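PDB 5FQ8: outer membrane protein OMP121 from Bacteroides thetaiotaomicron, which probably imports nutrients across the bacterial outer membrane as a TonB-dependent transporter. Local coordinates for residues T409-L420 and E443-R454. Numbering follows the deposited sequence.
Sequences TTGQSDKGKPNL and ETGQYSEQITRR
Q412 lies alongside I451 in a non-hydrogen-bonded pair between neighbouring parts of the antiparallel strands 398-417 and 446-469, whose backbones are joined by paired N-H...O bonds such as R454 N to T409 O (2.9 Å). Its chi1 of 174° sets CG opposite the backbone N, and the chain beyond stays extended beside its neighbour. CB and CG pass I451 CG1, CG at 3.8 Å, and OE1 rests 3.7 Å from I451 CD1 while accepting a hydrogen bond from R453 of the second subunit. On the other branch, NE2 donates in the plane of its amide to D414 OD2 at 3.3 Å, which accepts through its syn lone pair. Glutamine suits this place: its methylenes meet I451, and OE1 and NE2 each take a polar partner.

D414 turns its other oxygen across the strands, OD1 lying 2.8 Å from Y447 OH, a weak contact. The carboxylates of D414 and E449 lie side by side, bringing like charges close. Having no side chain, G416 lets the Y447 ring lie with its edge against the G416 CA.

The opposite face, bearing S413, K415 and S448, looks inward; K415 reaches Y124 of the plug domain. Just before Q446, G445 has a phi of 92°, where a CB would jam against the preceding carbonyl O and crowd N419 N. Antiparallel neighbours like these build the wall of the plug-filled TonB-dependent receptor beta-barrel.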
loop_
_atom_site.group_PDB
_atom_site.type_symbol
_atom_site.label_atom_id
_atom_site.label_comp_id
_atom_site.label_asym_id
_atom_site.label_seq_id
_atom_site.Cartn_x
_atom_site.Cartn_y
_atom_site.Cartn_z
ATOM N N THR B 409 21.443 -8.183 0.873
ATOM C CA THR B 409 20.868 -7.671 -0.356
ATOM C C THR B 409 19.627 -6.871 -0.038
ATOM O O THR B 409 18.809 -7.286 0.780
ATOM C CB THR B 409 20.471 -8.786 -1.328
ATOM O OG1 THR B 409 21.499 -9.770 -1.411
ATOM C CG2 THR B 409 20.205 -8.214 -2.698
ATOM N N THR B 410 19.476 -5.756 -0.731
ATOM C CA THR B 410 18.298 -4.911 -0.656
ATOM C C THR B 410 17.765 -4.777 -2.075
ATOM O O THR B 410 18.433 -4.219 -2.938
ATOM C CB THR B 410 18.650 -3.554 -0.036
ATOM O OG1 THR B 410 19.089 -3.734 1.313
ATOM C CG2 THR B 410 17.458 -2.624 -0.060
ATOM N N GLY B 411 16.584 -5.316 -2.330
ATOM C CA GLY B 411 15.969 -5.236 -3.640
ATOM C C GLY B 411 14.649 -4.510 -3.532
ATOM O O GLY B 411 13.999 -4.544 -2.497
ATOM N N GLN B 412 14.261 -3.847 -4.613
ATOM C CA GLN B 412 13.100 -2.971 -4.598
ATOM C C GLN B 412 12.363 -3.037 -5.923
ATOM O O GLN B 412 12.867 -2.550 -6.930
ATOM C CB GLN B 412 13.511 -1.544 -4.303
ATOM C CG GLN B 412 12.376 -0.562 -4.405
ATOM C CD GLN B 412 12.826 0.848 -4.179
ATOM O OE1 GLN B 412 13.659 1.109 -3.331
ATOM N NE2 GLN B 412 12.300 1.761 -4.960
ATOM N N SER B 413 11.154 -3.589 -5.905
ATOM C CA SER B 413 10.323 -3.741 -7.090
ATOM C C SER B 413 9.393 -2.553 -7.259
ATOM O O SER B 413 8.977 -1.936 -6.287
ATOM C CB SER B 413 9.500 -5.017 -6.988
ATOM O OG SER B 413 10.254 -6.062 -6.410
ATOM N N ASP B 414 9.062 -2.232 -8.501
ATOM C CA ASP B 414 8.100 -1.166 -8.781
ATOM C C ASP B 414 7.297 -1.541 -10.022
ATOM O O ASP B 414 7.815 -1.465 -11.137
ATOM C CB ASP B 414 8.800 0.183 -8.979
ATOM C CG ASP B 414 9.364 0.757 -7.692
ATOM O OD1 ASP B 414 8.637 1.471 -6.973
ATOM O OD2 ASP B 414 10.551 0.503 -7.414
ATOM N N LYS B 415 6.030 -1.913 -9.845
ATOM C CA LYS B 415 5.167 -2.287 -10.958
ATOM C C LYS B 415 3.966 -1.357 -11.016
ATOM O O LYS B 415 3.441 -0.957 -9.978
ATOM C CB LYS B 415 4.689 -3.736 -10.856
ATOM C CG LYS B 415 5.547 -4.622 -10.012
ATOM C CD LYS B 415 4.900 -5.956 -9.814
ATOM C CE LYS B 415 5.556 -6.725 -8.679
ATOM N NZ LYS B 415 6.995 -7.040 -8.929
ATOM N N GLY B 416 3.536 -1.016 -12.229
ATOM C CA GLY B 416 2.380 -0.156 -12.394
ATOM C C GLY B 416 1.735 -0.322 -13.748
ATOM O O GLY B 416 2.389 -0.692 -14.723
ATOM N N LYS B 417 0.444 -0.027 -13.809
ATOM C CA LYS B 417 -0.331 -0.055 -15.035
ATOM C C LYS B 417 -1.381 1.043 -14.988
ATOM O O LYS B 417 -1.896 1.359 -13.911
ATOM C CB LYS B 417 -1.001 -1.415 -15.238
ATOM C CG LYS B 417 -1.920 -1.882 -14.148
ATOM C CD LYS B 417 -2.142 -3.364 -14.297
ATOM C CE LYS B 417 -3.352 -3.846 -13.540
ATOM N NZ LYS B 417 -4.615 -3.320 -14.134
ATOM N N PRO B 418 -1.733 1.623 -16.132
ATOM C CA PRO B 418 -2.567 2.824 -16.129
ATOM C C PRO B 418 -4.016 2.528 -15.801
ATOM O O PRO B 418 -4.492 1.395 -15.852
ATOM C CB PRO B 418 -2.447 3.349 -17.561
ATOM C CG PRO B 418 -1.396 2.560 -18.205
ATOM C CD PRO B 418 -1.338 1.258 -17.495
ATOM N N ASN B 419 -4.722 3.600 -15.465
ATOM C CA ASN B 419 -6.171 3.584 -15.340
ATOM C C ASN B 419 -6.726 3.623 -16.749
ATOM O O ASN B 419 -7.126 4.668 -17.263
ATOM C CB ASN B 419 -6.653 4.769 -14.523
ATOM C CG ASN B 419 -8.090 4.646 -14.129
ATOM O OD1 ASN B 419 -8.945 4.349 -14.943
ATOM N ND2 ASN B 419 -8.359 4.850 -12.863
ATOM N N LEU B 420 -6.734 2.451 -17.379
ATOM C CA LEU B 420 -7.237 2.348 -18.740
ATOM C C LEU B 420 -8.706 2.746 -18.827
ATOM O O LEU B 420 -9.136 3.338 -19.826
ATOM C CB LEU B 420 -7.030 0.930 -19.252
ATOM C CG LEU B 420 -5.591 0.431 -19.342
ATOM C CD1 LEU B 420 -5.606 -1.027 -19.624
ATOM C CD2 LEU B 420 -4.836 1.153 -20.428
ATOM N N GLU B 443 -10.062 -2.046 -15.385
ATOM C CA GLU B 443 -8.648 -1.712 -15.397
ATOM C C GLU B 443 -8.553 -0.261 -14.964
ATOM O O GLU B 443 -8.598 0.663 -15.771
ATOM C CB GLU B 443 -8.051 -1.963 -16.776
ATOM C CG GLU B 443 -7.932 -3.420 -17.146
ATOM C CD GLU B 443 -6.864 -4.139 -16.371
ATOM O OE1 GLU B 443 -5.899 -3.478 -15.969
ATOM O OE2 GLU B 443 -6.994 -5.358 -16.149
ATOM N N THR B 444 -8.449 -0.058 -13.655
ATOM C CA THR B 444 -8.506 1.272 -13.069
ATOM C C THR B 444 -7.156 1.745 -12.570
ATOM O O THR B 444 -7.086 2.725 -11.830
ATOM C CB THR B 444 -9.523 1.306 -11.929
ATOM O OG1 THR B 444 -9.327 0.184 -11.070
ATOM C CG2 THR B 444 -10.915 1.261 -12.466
ATOM N N GLY B 445 -6.095 1.078 -12.963
ATOM C CA GLY B 445 -4.766 1.430 -12.517
ATOM C C GLY B 445 -4.355 0.678 -11.275
ATOM O O GLY B 445 -5.170 0.229 -10.481
ATOM N N GLN B 446 -3.051 0.548 -11.102
ATOM C CA GLN B 446 -2.503 -0.119 -9.937
ATOM C C GLN B 446 -1.029 0.217 -9.870
ATOM O O GLN B 446 -0.390 0.421 -10.898
ATOM C CB GLN B 446 -2.716 -1.620 -10.022
ATOM C CG GLN B 446 -2.165 -2.383 -8.874
ATOM C CD GLN B 446 -2.287 -3.860 -9.087
ATOM O OE1 GLN B 446 -2.381 -4.320 -10.217
ATOM N NE2 GLN B 446 -2.313 -4.614 -8.005
ATOM N N TYR B 447 -0.509 0.304 -8.658
ATOM C CA TYR B 447 0.901 0.599 -8.460
ATOM C C TYR B 447 1.345 -0.024 -7.156
ATOM O O TYR B 447 0.758 0.251 -6.112
ATOM C CB TYR B 447 1.156 2.093 -8.439
ATOM C CG TYR B 447 2.571 2.412 -8.059
ATOM C CD1 TYR B 447 3.589 2.264 -8.972
ATOM C CD2 TYR B 447 2.896 2.839 -6.782
ATOM C CE1 TYR B 447 4.886 2.549 -8.637
ATOM C CE2 TYR B 447 4.200 3.123 -6.435
ATOM C CZ TYR B 447 5.193 2.972 -7.369
ATOM O OH TYR B 447 6.504 3.243 -7.056
ATOM N N SER B 448 2.387 -0.834 -7.205
ATOM C CA SER B 448 2.917 -1.432 -5.996
ATOM C C SER B 448 4.423 -1.233 -5.942
ATOM O O SER B 448 5.073 -0.931 -6.940
ATOM C CB SER B 448 2.562 -2.909 -5.909
ATOM O OG SER B 448 3.198 -3.625 -6.940
ATOM N N GLU B 449 4.955 -1.358 -4.739
ATOM C CA GLU B 449 6.378 -1.262 -4.486
ATOM C C GLU B 449 6.696 -2.225 -3.364
ATOM O O GLU B 449 5.912 -2.366 -2.430
ATOM C CB GLU B 449 6.792 0.162 -4.111
ATOM C CG GLU B 449 8.215 0.270 -3.628
ATOM C CD GLU B 449 8.601 1.668 -3.270
ATOM O OE1 GLU B 449 8.418 2.558 -4.110
ATOM O OE2 GLU B 449 9.068 1.886 -2.143
ATOM N N GLN B 450 7.819 -2.909 -3.475
ATOM C CA GLN B 450 8.246 -3.839 -2.444
ATOM C C GLN B 450 9.739 -3.679 -2.238
ATOM O O GLN B 450 10.475 -3.463 -3.194
ATOM C CB GLN B 450 7.902 -5.273 -2.828
ATOM C CG GLN B 450 8.242 -6.266 -1.767
ATOM C CD GLN B 450 8.143 -7.679 -2.258
ATOM O OE1 GLN B 450 7.472 -7.951 -3.244
ATOM N NE2 GLN B 450 8.821 -8.593 -1.582
ATOM N N ILE B 451 10.178 -3.758 -0.996
ATOM C CA ILE B 451 11.588 -3.660 -0.669
ATOM C C ILE B 451 11.934 -4.922 0.083
ATOM O O ILE B 451 11.405 -5.163 1.168
ATOM C CB ILE B 451 11.916 -2.406 0.154
ATOM C CG1 ILE B 451 11.867 -1.170 -0.717
ATOM C CG2 ILE B 451 13.280 -2.505 0.765
ATOM C CD1 ILE B 451 12.398 -0.013 -0.040
ATOM N N THR B 452 12.791 -5.744 -0.495
ATOM C CA THR B 452 13.197 -6.971 0.158
ATOM C C THR B 452 14.554 -6.762 0.791
ATOM O O THR B 452 15.361 -5.984 0.294
ATOM C CB THR B 452 13.247 -8.146 -0.817
ATOM O OG1 THR B 452 12.195 -8.037 -1.775
ATOM C CG2 THR B 452 13.081 -9.430 -0.060
ATOM N N ARG B 453 14.783 -7.430 1.908
ATOM C CA ARG B 453 16.058 -7.379 2.598
ATOM C C ARG B 453 16.429 -8.802 2.952
ATOM O O ARG B 453 15.714 -9.454 3.717
ATOM C CB ARG B 453 15.987 -6.515 3.850
ATOM C CG ARG B 453 15.879 -5.037 3.609
ATOM C CD ARG B 453 15.923 -4.303 4.929
ATOM N NE ARG B 453 17.143 -4.533 5.695
ATOM C CZ ARG B 453 17.175 -4.572 7.021
ATOM N NH1 ARG B 453 16.049 -4.434 7.699
ATOM N NH2 ARG B 453 18.309 -4.771 7.663
ATOM N N ARG B 454 17.528 -9.284 2.380
ATOM C CA ARG B 454 18.047 -10.620 2.613
ATOM C C ARG B 454 19.368 -10.537 3.344
ATOM O O ARG B 454 20.141 -9.608 3.134
ATOM C CB ARG B 454 18.269 -11.357 1.304
ATOM C CG ARG B 454 17.082 -12.084 0.811
ATOM C CD ARG B 454 17.333 -12.714 -0.521
ATOM N NE ARG B 454 16.063 -12.990 -1.165
ATOM C CZ ARG B 454 15.237 -13.961 -0.793
ATOM N NH1 ARG B 454 15.555 -14.759 0.215
ATOM N NH2 ARG B 454 14.097 -14.133 -1.437
HETATM O O HOH W 1 -5.221 -1.198 -15.259
#